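Local structure of acetone carboxylase alpha subunit (Xanthobacter autotrophicus Py2, 5M45) at residues 69-74 against 90-95; 265-270 against 369-374; 318-323 against 332-337; 696-701 against 734-739. The protein is the alpha subunit of a multi-subunit carboxylase, belongs to the hydantoinase B/oxoprolinase family and carries a bound manganese ion. All coordinates share one frame; numbering follows the deposited sequence.

Contact 1. Residues 69-74 against 90-95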
loop_
_atom_site.group_PDB
_atom_site.type_symbol
_atom_site.label_atom_id
_atom_site.label_comp_id
_atom_site.label_asym_id
_atom_site.label_seq_id
_atom_site.Cartn_x
_atom_site.Cartn_y
_atom_site.Cartn_z
ATOM N N VAL A 69 -4.655 -13.611 -30.247
ATOM C CA VAL A 69 -5.681 -14.605 -29.827
ATOM C C VAL A 69 -4.992 -15.831 -29.194
ATOM O O VAL A 69 -5.410 -16.312 -28.132
ATOM C CB VAL A 69 -6.585 -15.009 -31.015
ATOM C CG1 VAL A 69 -7.433 -16.238 -30.682
ATOM C CG2 VAL A 69 -7.498 -13.830 -31.365
ATOM N N ASP A 70 -3.921 -16.307 -29.845
ATOM C CA ASP A 70 -3.174 -17.455 -29.381
ATOM C C ASP A 70 -2.457 -17.196 -28.037
ATOM O O ASP A 70 -2.381 -18.108 -27.197
ATOM C CB ASP A 70 -2.157 -17.925 -30.419
ATOM C CG ASP A 70 -1.350 -19.165 -29.937
ATOM O OD1 ASP A 70 -1.948 -20.227 -29.702
ATOM O OD2 ASP A 70 -0.115 -19.035 -29.759
ATOM N N ALA A 71 -1.952 -15.987 -27.839
ATOM C CA ALA A 71 -1.338 -15.642 -26.552
ATOM C C ALA A 71 -2.334 -15.796 -25.375
ATOM O O ALA A 71 -1.994 -16.415 -24.342
ATOM C CB ALA A 71 -0.786 -14.231 -26.597
ATOM N N ARG A 72 -3.552 -15.281 -25.542
ATOM C CA ARG A 72 -4.567 -15.436 -24.509
ATOM C C ARG A 72 -4.945 -16.920 -24.268
ATOM O O ARG A 72 -4.989 -17.393 -23.122
ATOM C CB ARG A 72 -5.814 -14.611 -24.854
ATOM C CG ARG A 72 -7.001 -14.848 -23.919
ATOM C CD ARG A 72 -7.991 -13.710 -24.036
ATOM N NE ARG A 72 -9.212 -13.923 -23.264
ATOM C CZ ARG A 72 -10.266 -14.634 -23.667
ATOM N NH1 ARG A 72 -10.281 -15.224 -24.873
ATOM N NH2 ARG A 72 -11.322 -14.738 -22.883
ATOM N N GLU A 73 -5.227 -17.642 -25.352
ATOM C CA GLU A 73 -5.654 -19.041 -25.265
ATOM C C GLU A 73 -4.588 -19.941 -24.611
ATOM O O GLU A 73 -4.918 -20.838 -23.826
ATOM C CB GLU A 73 -6.040 -19.546 -26.687
ATOM C CG GLU A 73 -6.333 -21.048 -26.839
ATOM C CD GLU A 73 -7.628 -21.506 -26.180
ATOM O OE1 GLU A 73 -8.483 -20.658 -25.854
ATOM O OE2 GLU A 73 -7.809 -22.768 -26.059
ATOM N N THR A 74 -3.315 -19.691 -24.922
ATOM C CA THR A 74 -2.191 -20.494 -24.414
ATOM C C THR A 74 -1.726 -20.080 -23.016
ATOM O O THR A 74 -1.591 -20.932 -22.122
ATOM C CB THR A 74 -1.010 -20.393 -25.416
ATOM O OG1 THR A 74 -1.457 -20.920 -26.661
ATOM C CG2 THR A 74 0.223 -21.175 -24.973
ATOM N N LEU A 90 -8.704 -12.293 -18.876
ATOM C CA LEU A 90 -7.389 -11.770 -19.264
ATOM C C LEU A 90 -7.480 -11.238 -20.693
ATOM O O LEU A 90 -8.450 -11.518 -21.399
ATOM C CB LEU A 90 -6.257 -12.823 -19.121
ATOM C CG LEU A 90 -6.090 -13.917 -20.177
ATOM C CD1 LEU A 90 -4.744 -14.626 -20.018
ATOM C CD2 LEU A 90 -7.240 -14.915 -20.163
ATOM N N CYS A 91 -6.476 -10.464 -21.090
ATOM C CA CYS A 91 -6.448 -9.823 -22.440
ATOM C C CYS A 91 -5.007 -9.468 -22.805
ATOM O O CYS A 91 -4.241 -9.039 -21.935
ATOM C CB CYS A 91 -7.320 -8.581 -22.428
ATOM S SG CYS A 91 -7.410 -7.599 -23.942
ATOM N N PHE A 92 -4.650 -9.643 -24.082
ATOM C CA PHE A 92 -3.366 -9.191 -24.639
ATOM C C PHE A 92 -3.584 -8.291 -25.859
ATOM O O PHE A 92 -4.431 -8.595 -26.727
ATOM C CB PHE A 92 -2.481 -10.375 -25.040
ATOM C CG PHE A 92 -2.013 -11.195 -23.860
ATOM C CD1 PHE A 92 -0.926 -10.776 -23.088
ATOM C CD2 PHE A 92 -2.677 -12.353 -23.488
ATOM C CE1 PHE A 92 -0.510 -11.510 -21.987
ATOM C CE2 PHE A 92 -2.249 -13.103 -22.396
ATOM C CZ PHE A 92 -1.177 -12.681 -21.641
ATOM N N THR A 93 -2.844 -7.195 -25.902
ATOM C CA THR A 93 -3.059 -6.143 -26.860
ATOM C C THR A 93 -1.703 -5.640 -27.454
ATOM O O THR A 93 -0.690 -5.478 -26.720
ATOM C CB THR A 93 -3.866 -4.997 -26.221
ATOM O OG1 THR A 93 -5.092 -5.510 -25.650
ATOM C CG2 THR A 93 -4.198 -3.924 -27.274
ATOM N N LEU A 94 -1.699 -5.397 -28.777
ATOM C CA LEU A 94 -0.508 -4.907 -29.503
ATOM C C LEU A 94 -0.671 -3.402 -29.802
ATOM O O LEU A 94 -1.724 -2.999 -30.314
ATOM C CB LEU A 94 -0.299 -5.714 -30.788
ATOM C CG LEU A 94 0.829 -5.285 -31.745
ATOM C CD1 LEU A 94 2.205 -5.326 -31.080
ATOM C CD2 LEU A 94 0.788 -6.180 -32.977
ATOM N N TYR A 95 0.329 -2.587 -29.442
ATOM C CA TYR A 95 0.299 -1.123 -29.613
ATOM C C TYR A 95 1.397 -0.615 -30.564
ATOM O O TYR A 95 2.479 -1.212 -30.659
ATOM C CB TYR A 95 0.467 -0.399 -28.243
ATOM C CG TYR A 95 -0.623 -0.737 -27.252
ATOM C CD1 TYR A 95 -0.515 -1.858 -26.431
ATOM C CD2 TYR A 95 -1.763 0.064 -27.126
ATOM C CE1 TYR A 95 -1.523 -2.184 -25.514
ATOM C CE2 TYR A 95 -2.769 -0.273 -26.225
ATOM C CZ TYR A 95 -2.624 -1.404 -25.409
ATOM O OH TYR A 95 -3.632 -1.788 -24.530
#

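Contact 2. Residues 265-270 against 369-374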
loop_
_atom_site.group_PDB
_atom_site.type_symbol
_atom_site.label_atom_id
_atom_site.label_comp_id
_atom_site.label_asym_id
_atom_site.label_seq_id
_atom_site.Cartn_x
_atom_site.Cartn_y
_atom_site.Cartn_z
ATOM N N TYR A 265 0.070 2.226 -38.119
ATOM C CA TYR A 265 -0.762 3.439 -38.078
ATOM C C TYR A 265 -2.016 3.353 -38.960
ATOM O O TYR A 265 -3.099 3.809 -38.548
ATOM C CB TYR A 265 0.097 4.704 -38.351
ATOM C CG TYR A 265 1.250 4.772 -37.388
ATOM C CD1 TYR A 265 2.423 4.085 -37.645
ATOM C CD2 TYR A 265 1.151 5.453 -36.189
ATOM C CE1 TYR A 265 3.492 4.090 -36.751
ATOM C CE2 TYR A 265 2.211 5.467 -35.277
ATOM C CZ TYR A 265 3.378 4.790 -35.582
ATOM O OH TYR A 265 4.431 4.777 -34.695
ATOM N N GLU A 266 -1.908 2.725 -40.133
ATOM C CA GLU A 266 -3.063 2.560 -41.020
ATOM C C GLU A 266 -4.193 1.756 -40.353
ATOM O O GLU A 266 -5.365 2.078 -40.564
ATOM C CB GLU A 266 -2.691 1.913 -42.357
ATOM C CG GLU A 266 -1.782 2.757 -43.263
ATOM C CD GLU A 266 -1.562 2.151 -44.650
ATOM O OE1 GLU A 266 -2.427 1.338 -45.112
ATOM O OE2 GLU A 266 -0.500 2.494 -45.293
ATOM N N ALA A 267 -3.846 0.731 -39.554
ATOM C CA ALA A 267 -4.867 -0.129 -38.920
ATOM C C ALA A 267 -5.794 0.685 -37.976
ATOM O O ALA A 267 -6.985 0.397 -37.881
ATOM C CB ALA A 267 -4.228 -1.318 -38.183
ATOM N N VAL A 268 -5.256 1.734 -37.345
ATOM C CA VAL A 268 -6.021 2.584 -36.458
ATOM C C VAL A 268 -7.007 3.451 -37.265
ATOM O O VAL A 268 -8.232 3.509 -36.957
ATOM C CB VAL A 268 -5.081 3.475 -35.581
ATOM C CG1 VAL A 268 -5.903 4.291 -34.582
ATOM C CG2 VAL A 268 -4.035 2.660 -34.834
ATOM N N GLU A 269 -6.513 4.114 -38.304
ATOM C CA GLU A 269 -7.404 4.936 -39.158
ATOM C C GLU A 269 -8.486 4.065 -39.840
ATOM O O GLU A 269 -9.629 4.492 -39.981
ATOM C CB GLU A 269 -6.604 5.746 -40.195
ATOM C CG GLU A 269 -7.404 6.456 -41.292
ATOM C CD GLU A 269 -8.425 7.482 -40.802
ATOM O OE1 GLU A 269 -8.449 7.834 -39.586
ATOM O OE2 GLU A 269 -9.224 7.963 -41.675
ATOM N N HIS A 270 -8.112 2.852 -40.245
ATOM C CA HIS A 270 -9.087 1.879 -40.796
ATOM C C HIS A 270 -10.237 1.615 -39.780
ATOM O O HIS A 270 -11.425 1.577 -40.140
ATOM C CB HIS A 270 -8.326 0.602 -41.159
ATOM C CG HIS A 270 -9.136 -0.450 -41.859
ATOM N ND1 HIS A 270 -8.599 -1.674 -42.191
ATOM C CD2 HIS A 270 -10.421 -0.483 -42.274
ATOM C CE1 HIS A 270 -9.509 -2.404 -42.799
ATOM N NE2 HIS A 270 -10.623 -1.712 -42.867
ATOM N N MET A 369 -12.376 -3.392 -37.650
ATOM C CA MET A 369 -11.131 -3.442 -36.864
ATOM C C MET A 369 -11.455 -3.096 -35.410
ATOM O O MET A 369 -12.079 -2.051 -35.126
ATOM C CB MET A 369 -10.083 -2.466 -37.401
ATOM C CG MET A 369 -9.562 -2.742 -38.815
ATOM S SD MET A 369 -8.606 -4.279 -38.867
ATOM C CE MET A 369 -7.030 -3.700 -38.275
ATOM N N ILE A 370 -11.027 -3.965 -34.488
ATOM C CA ILE A 370 -11.251 -3.775 -33.047
ATOM C C ILE A 370 -9.918 -3.233 -32.456
ATOM O O ILE A 370 -8.984 -3.997 -32.156
ATOM C CB ILE A 370 -11.662 -5.101 -32.387
ATOM C CG1 ILE A 370 -12.880 -5.722 -33.095
ATOM C CG2 ILE A 370 -11.884 -4.939 -30.890
ATOM C CD1 ILE A 370 -14.126 -4.906 -33.037
ATOM N N ASN A 371 -9.859 -1.903 -32.339
ATOM C CA ASN A 371 -8.694 -1.177 -31.878
ATOM C C ASN A 371 -9.099 0.267 -31.497
ATOM O O ASN A 371 -10.299 0.559 -31.442
ATOM C CB ASN A 371 -7.553 -1.258 -32.912
ATOM C CG ASN A 371 -7.889 -0.606 -34.256
ATOM O OD1 ASN A 371 -8.714 0.304 -34.341
ATOM N ND2 ASN A 371 -7.219 -1.056 -35.318
ATOM N N ASP A 372 -8.129 1.156 -31.253
ATOM C CA ASP A 372 -8.420 2.520 -30.792
ATOM C C ASP A 372 -9.042 3.463 -31.832
ATOM O O ASP A 372 -9.474 4.565 -31.467
ATOM C CB ASP A 372 -7.147 3.168 -30.180
ATOM C CG ASP A 372 -6.797 2.591 -28.825
ATOM O OD1 ASP A 372 -7.708 2.017 -28.136
ATOM O OD2 ASP A 372 -5.607 2.649 -28.391
ATOM N N GLY A 373 -9.113 3.043 -33.102
ATOM C CA GLY A 373 -9.706 3.875 -34.153
ATOM C C GLY A 373 -11.095 4.431 -33.807
ATOM O O GLY A 373 -11.351 5.656 -33.974
ATOM N N ALA A 374 -11.959 3.549 -33.286
ATOM C CA ALA A 374 -13.310 3.946 -32.899
ATOM C C ALA A 374 -13.360 4.982 -31.750
ATOM O O ALA A 374 -14.280 5.810 -31.700
ATOM C CB ALA A 374 -14.156 2.712 -32.565
HETATM O O HOH W 1 -12.571 -1.090 -39.495
#

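Contact 3. Residues 318-323 against 332-337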
loop_
_atom_site.group_PDB
_atom_site.type_symbol
_atom_site.label_atom_id
_atom_site.label_comp_id
_atom_site.label_asym_id
_atom_site.label_seq_id
_atom_site.Cartn_x
_atom_site.Cartn_y
_atom_site.Cartn_z
ATOM N N ALA A 318 -26.373 9.399 -13.696
ATOM C CA ALA A 318 -25.643 9.468 -14.970
ATOM C C ALA A 318 -26.571 9.745 -16.169
ATOM O O ALA A 318 -26.961 8.815 -16.894
ATOM C CB ALA A 318 -24.859 8.158 -15.205
ATOM N N PRO A 319 -26.947 11.025 -16.368
ATOM C CA PRO A 319 -27.701 11.382 -17.550
ATOM C C PRO A 319 -26.748 11.506 -18.768
ATOM O O PRO A 319 -25.604 11.893 -18.597
ATOM C CB PRO A 319 -28.276 12.762 -17.189
ATOM C CG PRO A 319 -27.232 13.370 -16.329
ATOM C CD PRO A 319 -26.633 12.217 -15.546
ATOM N N CYS A 320 -27.242 11.187 -19.967
ATOM C CA CYS A 320 -26.467 11.285 -21.191
ATOM C C CYS A 320 -27.305 11.900 -22.321
ATOM O O CYS A 320 -28.435 11.431 -22.592
ATOM C CB CYS A 320 -25.977 9.908 -21.650
ATOM S SG CYS A 320 -25.020 10.012 -23.208
ATOM N N GLU A 321 -26.757 12.961 -22.921
ATOM C CA GLU A 321 -27.257 13.520 -24.175
ATOM C C GLU A 321 -26.364 12.984 -25.302
ATOM O O GLU A 321 -25.150 13.307 -25.377
ATOM C CB GLU A 321 -27.256 15.062 -24.153
ATOM C CG GLU A 321 -27.814 15.678 -25.431
ATOM C CD GLU A 321 -27.880 17.201 -25.422
ATOM O OE1 GLU A 321 -28.360 17.718 -26.452
ATOM O OE2 GLU A 321 -27.409 17.898 -24.465
ATOM N N MET A 322 -26.957 12.166 -26.158
ATOM C CA MET A 322 -26.233 11.482 -27.251
ATOM C C MET A 322 -26.651 12.148 -28.594
ATOM O O MET A 322 -27.833 12.195 -28.891
ATOM C CB MET A 322 -26.555 9.960 -27.250
ATOM C CG MET A 322 -26.051 9.129 -28.455
ATOM S SD MET A 322 -26.870 7.495 -28.567
ATOM C CE MET A 322 -26.268 6.725 -27.022
ATOM N N THR A 323 -25.690 12.645 -29.363
ATOM C CA THR A 323 -25.936 13.305 -30.654
ATOM C C THR A 323 -25.253 12.524 -31.791
ATOM O O THR A 323 -24.041 12.349 -31.748
ATOM C CB THR A 323 -25.399 14.762 -30.652
ATOM O OG1 THR A 323 -25.961 15.463 -29.559
ATOM C CG2 THR A 323 -25.799 15.517 -31.936
ATOM N N LEU A 332 -21.187 12.110 -26.896
ATOM C CA LEU A 332 -21.841 11.731 -25.645
ATOM C C LEU A 332 -21.455 12.704 -24.536
ATOM O O LEU A 332 -20.277 12.807 -24.198
ATOM C CB LEU A 332 -21.481 10.314 -25.268
ATOM C CG LEU A 332 -21.960 9.321 -26.341
ATOM C CD1 LEU A 332 -20.813 8.893 -27.219
ATOM C CD2 LEU A 332 -22.612 8.082 -25.728
ATOM N N ASP A 333 -22.456 13.400 -23.975
ATOM C CA ASP A 333 -22.258 14.483 -23.005
ATOM C C ASP A 333 -22.970 14.098 -21.708
ATOM O O ASP A 333 -24.192 13.859 -21.715
ATOM C CB ASP A 333 -22.820 15.785 -23.612
ATOM C CG ASP A 333 -22.572 17.031 -22.732
ATOM O OD1 ASP A 333 -22.242 16.936 -21.539
ATOM O OD2 ASP A 333 -22.708 18.161 -23.267
ATOM N N PHE A 334 -22.214 14.041 -20.604
ATOM C CA PHE A 334 -22.704 13.607 -19.283
ATOM C C PHE A 334 -22.923 14.758 -18.267
ATOM O O PHE A 334 -22.961 14.519 -17.058
ATOM C CB PHE A 334 -21.803 12.483 -18.746
ATOM C CG PHE A 334 -21.864 11.233 -19.604
ATOM C CD1 PHE A 334 -21.069 11.109 -20.748
ATOM C CD2 PHE A 334 -22.777 10.223 -19.328
ATOM C CE1 PHE A 334 -21.169 9.975 -21.562
ATOM C CE2 PHE A 334 -22.886 9.108 -20.142
ATOM C CZ PHE A 334 -22.079 8.980 -21.261
ATOM N N GLU A 335 -23.111 15.990 -18.766
ATOM C CA GLU A 335 -23.582 17.115 -17.975
ATOM C C GLU A 335 -24.752 16.725 -17.093
ATOM O O GLU A 335 -25.731 16.162 -17.594
ATOM C CB GLU A 335 -24.052 18.250 -18.905
ATOM C CG GLU A 335 -24.723 19.498 -18.239
ATOM C CD GLU A 335 -23.696 20.544 -17.779
ATOM O OE1 GLU A 335 -24.029 21.583 -17.157
ATOM O OE2 GLU A 335 -22.513 20.325 -18.041
ATOM N N GLY A 336 -24.655 17.028 -15.809
ATOM C CA GLY A 336 -25.680 16.677 -14.851
ATOM C C GLY A 336 -25.376 15.518 -13.920
ATOM O O GLY A 336 -26.125 15.259 -12.991
ATOM N N SER A 337 -24.265 14.832 -14.155
ATOM C CA SER A 337 -23.902 13.661 -13.344
ATOM C C SER A 337 -23.514 14.058 -11.912
ATOM O O SER A 337 -23.103 15.200 -11.652
ATOM C CB SER A 337 -22.734 12.877 -14.003
ATOM O OG SER A 337 -23.092 12.366 -15.286
#

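Contact 4. Residues 696-701 against 734-739. Unlike the reference sequence in segment 734-739: Asp737 (reference Ser).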
loop_
_atom_site.group_PDB
_atom_site.type_symbol
_atom_site.label_atom_id
_atom_site.label_comp_id
_atom_site.label_asym_id
_atom_site.label_seq_id
_atom_site.Cartn_x
_atom_site.Cartn_y
_atom_site.Cartn_z
ATOM N N GLU A 696 -51.581 16.354 -14.574
ATOM C CA GLU A 696 -52.146 16.235 -13.240
ATOM C C GLU A 696 -51.140 15.612 -12.279
ATOM O O GLU A 696 -50.936 16.130 -11.191
ATOM C CB GLU A 696 -53.474 15.457 -13.271
ATOM C CG GLU A 696 -54.598 16.274 -13.883
ATOM C CD GLU A 696 -54.955 17.532 -13.125
ATOM O OE1 GLU A 696 -54.679 17.652 -11.898
ATOM O OE2 GLU A 696 -55.531 18.427 -13.770
ATOM N N TRP A 697 -50.501 14.524 -12.671
ATOM C CA TRP A 697 -49.449 13.912 -11.829
ATOM C C TRP A 697 -48.300 14.939 -11.593
ATOM O O TRP A 697 -47.808 15.056 -10.459
ATOM C CB TRP A 697 -48.907 12.581 -12.427
ATOM C CG TRP A 697 -47.643 12.148 -11.726
ATOM C CD1 TRP A 697 -47.566 11.529 -10.533
ATOM C CD2 TRP A 697 -46.292 12.417 -12.126
ATOM N NE1 TRP A 697 -46.256 11.380 -10.157
ATOM C CE2 TRP A 697 -45.456 11.932 -11.110
ATOM C CE3 TRP A 697 -45.709 13.048 -13.228
ATOM C CZ2 TRP A 697 -44.063 12.031 -11.167
ATOM C CZ3 TRP A 697 -44.308 13.122 -13.301
ATOM C CH2 TRP A 697 -43.515 12.613 -12.282
ATOM N N MET A 698 -47.890 15.664 -12.641
ATOM C CA MET A 698 -46.855 16.699 -12.516
ATOM C C MET A 698 -47.175 17.783 -11.476
ATOM O O MET A 698 -46.291 18.199 -10.716
ATOM C CB MET A 698 -46.530 17.342 -13.867
ATOM C CG MET A 698 -45.662 16.483 -14.780
ATOM S SD MET A 698 -45.471 17.212 -16.401
ATOM C CE MET A 698 -44.655 18.775 -16.098
ATOM N N LYS A 699 -48.436 18.205 -11.418
ATOM C CA LYS A 699 -48.874 19.203 -10.451
ATOM C C LYS A 699 -48.581 18.759 -9.001
ATOM O O LYS A 699 -48.028 19.561 -8.174
ATOM C CB LYS A 699 -50.378 19.470 -10.662
ATOM C CG LYS A 699 -50.955 20.597 -9.884
ATOM C CD LYS A 699 -52.475 20.663 -10.118
ATOM C CE LYS A 699 -53.112 21.631 -9.097
ATOM N NZ LYS A 699 -54.343 22.323 -9.612
ATOM N N GLY A 700 -48.902 17.500 -8.684
ATOM C CA GLY A 700 -48.645 16.967 -7.330
ATOM C C GLY A 700 -47.151 16.749 -7.015
ATOM O O GLY A 700 -46.694 16.984 -5.871
ATOM N N GLU A 701 -46.391 16.280 -8.009
ATOM C CA GLU A 701 -44.943 16.102 -7.820
ATOM C C GLU A 701 -44.203 17.446 -7.613
ATOM O O GLU A 701 -43.332 17.553 -6.736
ATOM C CB GLU A 701 -44.337 15.305 -8.973
ATOM C CG GLU A 701 -42.897 14.832 -8.738
ATOM C CD GLU A 701 -42.773 13.626 -7.785
ATOM O OE1 GLU A 701 -43.713 13.274 -7.053
ATOM O OE2 GLU A 701 -41.737 12.980 -7.750
ATOM N N THR A 734 -36.726 24.779 -15.212
ATOM C CA THR A 734 -37.629 25.087 -16.302
ATOM C C THR A 734 -38.731 24.022 -16.408
ATOM O O THR A 734 -39.901 24.360 -16.546
ATOM C CB THR A 734 -36.878 25.187 -17.658
ATOM O OG1 THR A 734 -35.898 26.210 -17.573
ATOM C CG2 THR A 734 -37.808 25.556 -18.788
ATOM N N PHE A 735 -38.336 22.753 -16.341
ATOM C CA PHE A 735 -39.275 21.657 -16.487
ATOM C C PHE A 735 -40.366 21.728 -15.405
ATOM O O PHE A 735 -41.547 21.542 -15.701
ATOM C CB PHE A 735 -38.614 20.273 -16.453
ATOM C CG PHE A 735 -39.614 19.157 -16.622
ATOM C CD1 PHE A 735 -40.046 18.768 -17.897
ATOM C CD2 PHE A 735 -40.223 18.578 -15.491
ATOM C CE1 PHE A 735 -41.016 17.803 -18.049
ATOM C CE2 PHE A 735 -41.194 17.607 -15.637
ATOM C CZ PHE A 735 -41.599 17.221 -16.922
ATOM N N TRP A 736 -39.939 21.956 -14.158
ATOM C CA TRP A 736 -40.856 22.010 -13.005
ATOM C C TRP A 736 -41.405 23.412 -12.671
ATOM O O TRP A 736 -42.115 23.589 -11.661
ATOM C CB TRP A 736 -40.173 21.397 -11.777
ATOM C CG TRP A 736 -39.957 19.906 -11.865
ATOM C CD1 TRP A 736 -38.765 19.248 -11.893
ATOM C CD2 TRP A 736 -40.976 18.895 -11.920
ATOM N NE1 TRP A 736 -38.971 17.905 -11.968
ATOM C CE2 TRP A 736 -40.324 17.652 -11.980
ATOM C CE3 TRP A 736 -42.378 18.930 -11.931
ATOM C CZ2 TRP A 736 -41.028 16.427 -12.047
ATOM C CZ3 TRP A 736 -43.075 17.705 -11.988
ATOM C CH2 TRP A 736 -42.398 16.485 -12.055
ATOM N N ASP A 737 -41.082 24.395 -13.511
ATOM C CA ASP A 737 -41.563 25.794 -13.356
ATOM C C ASP A 737 -41.285 26.326 -11.946
ATOM O O ASP A 737 -42.184 26.822 -11.261
ATOM C CB ASP A 737 -43.037 25.844 -13.742
ATOM C CG ASP A 737 -43.608 27.257 -13.786
ATOM O OD1 ASP A 737 -42.898 28.198 -14.192
ATOM O OD2 ASP A 737 -44.819 27.434 -13.423
ATOM N N LEU A 738 -40.049 26.174 -11.484
ATOM C CA LEU A 738 -39.682 26.562 -10.104
ATOM C C LEU A 738 -39.265 28.035 -10.055
ATOM O O LEU A 738 -38.573 28.498 -10.935
ATOM C CB LEU A 738 -38.559 25.684 -9.545
ATOM C CG LEU A 738 -38.876 24.171 -9.575
ATOM C CD1 LEU A 738 -37.657 23.347 -9.210
ATOM C CD2 LEU A 738 -40.041 23.825 -8.653
ATOM N N PRO A 739 -39.683 28.767 -9.006
ATOM C CA PRO A 739 -39.247 30.137 -8.861
ATOM C C PRO A 739 -37.757 30.232 -8.443
ATOM O O PRO A 739 -37.208 29.291 -7.851
ATOM C CB PRO A 739 -40.136 30.645 -7.730
ATOM C CG PRO A 739 -40.336 29.454 -6.864
ATOM C CD PRO A 739 -40.456 28.322 -7.834
#

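Contact 1. Residues 69-74 against 90-95
The side chains of Arg72 and Leu90 meet at a slant, Arg72 CG 3.8 Å from Leu90 CD2, and the arginine runs on past the leucine to the strand backbone. There Leu90 O lies at the edge of the guanidinium, near its plane, and takes a weak hydrogen bond from Arg72 NE (3.1 Å, bent to 135° at the hydrogen). The same guanidinium gives its NH2 to Gly88 O, so the carbonyls of Leu90 and of Gly88, just before the strand, share the group. The chain is extended from CG to NE, with CG anti to the backbone N (chi1 173°), and this lets it span the gap between helix and strand. Next to it the Phe92 ring leans obliquely on the helix backbone, Phe92 CD2 3.7 Å from Arg72 N and Phe92 CE2 3.8 Å from Ala71 O. Ala71 CB adds an apolar contact to Phe92 CD2. Farther out, Ile244 of helix 227-255 packs on both Ala71 and Phe92, and Phe92 N is bonded to Ser105 OG. The axes of 69-74 and 90-95 approach to 7.7 Å at 154°, nearly antiparallel: a helix packed on a face of the seven-stranded antiparallel sheet of the hydantoinase B/oxoprolinase region.

Contact 2. Residues 265-270 against 369-374
Asn371 holds its CG between the backbone N and the carbonyl carbon (chi1 63°), which directs its amide at helix 257-282, while Met369 chi1 (-64°) sets CG over His270 and the bends at chi2 and chi3 carry CE to Ala267. Asn371 ND2 donates to Ala267 O (3.0 Å, 158°). The acceptor lies in the amide plane of the asparagine, but the donor stands above the plane of the Ala267 carbonyl. Asn371 ND2 has a second acceptor in Leu102 O, and Asn371 OD1 accepts from Gly373 N at 3.0 Å, so both ends of the amide are used and its rotation is fixed. Met369 CG makes a CH-pi contact over one face of the His270 imidazole, offset toward the rim; Tyr57 OH holds the ring at ND1. Met369 CE packs on Ala267 CB at 3.7 Å. One water joins His270 O to Met369 N. Gly373 CA meets Val268 O at 3.2 Å, a CA-H...O contact; a CB on Gly373 would point at this carbonyl and clash with it. The Asn371 bond to Gly373 N is a capping interaction leading into helix 373-376, beside the 3,6,9,12,15-pentaoxaheptadecan-1-ol pocket, which includes Ala375 and Tyr376.

Contact 3. Residues 318-323 against 332-337
Cys320 packs obliquely on Phe334 where a beta hairpin, strands 313-324 and 330-333 of a four-stranded mixed sheet, runs out into a type II turn. The thiol, turned anti to the backbone N (chi1 179°), puts Cys320 SG 4.1 Å from the centroid of the Phe334 ring, while Cys320 CB meets Phe334 CE2 at 3.5 Å. Leu332 CD2 touches both Cys320 SG and Met322 CE, and the Met322 and Leu332 side chains run side by side, pointing the same way. Leu411 of helix 401-422 covers this apolar row. Glu321 and Asp333, an antiparallel hydrogen-bonded pair, project from the other face. Their backbones exchange two bonds, Glu321 N to Asp333 O and Asp333 N to Glu321 O. Their carboxylates stay apart, but the like charges are probably eased by Arg727, which makes a salt bridge with Asp333 OD2 and a long, weak ion pair with Glu321. Asp333 OD1 accepts Glu335 N on its anti side, an Asx turn, and also pairs with Arg381, as does Glu335. Pro319 lies against the turn, its CG 3.4 Å from Glu335 O. At Gly336 phi is 105°, a conformation suited to glycine. Pro319 O is buried without a hydrogen-bond partner, 3.4 Å from Phe334 CD2. Phe334 O takes the turn's Ser337 N and also Ser337 OG, the latter at 2.8 Å in the carbonyl plane on a lone pair.

Contact 4. Residues 696-701 against 734-739
The Trp736 indole meets helix 694-706 with the edge of its six-membered ring: Met698 O (3.5 Å from Trp736 CZ3) and Trp697 CH2 (4.0 Å from Trp736 CH2) lie near its plane, while Phe735 CD2 sits 3.6 Å above the centre of one face. Trp697 has Glu701 CB over a face of its own ring, and the two tryptophans approach obliquely. The setting is packing between two helices, in which the C-terminal end of helix 726-735, closed by a Schellman motif with Asp737 at positive phi (52°), is laid against helix 694-706. Glu701 CG flanks Trp736 CH2 obliquely at 3.7 Å. Glu701 sends its carboxylate away from this contact, OE2 accepting from the backbone of the chain of another protein. Arg702, on the same helix as Glu701, bonds to Trp736 O and Asp737 O and so fixes the turn after the helix. That neighbouring protein also packs on Trp697, Met698, Phe735 and Trp736, placing the aromatic cluster at a subunit interface. Met698 crosses Phe735 at about a right angle in a Met-aromatic contact; its chain is bent at chi3 (62°), which brings the methyl Met698 CE to 3.5 Å from Phe735 CZ.

In the fold
Contacts 1, 2 and 3 belong to the hydantoinase B/oxoprolinase region, and contact 4 follows nearer the C terminus. Contacts 1 and 2 are neighbours, their centres 17 Å apart; strand 101-104 lies beside strand 90-95 in the seven-stranded sheet and also touches 369-374, so one edge of that sheet serves both. Contact 3 falls within the chain between the two segments of contact 2, yet its centre is 26 Å from that of contact 2, in the mixed four-stranded sheet. Strand 378-381 of that sheet follows helix 373-376 directly, tying the two regions together. The centre of contact 4 is about 54 Å from that of contact 1, across the chain's centre, and about 23 Å from that of contact 3, to which helix 726-735 is linked through Arg727.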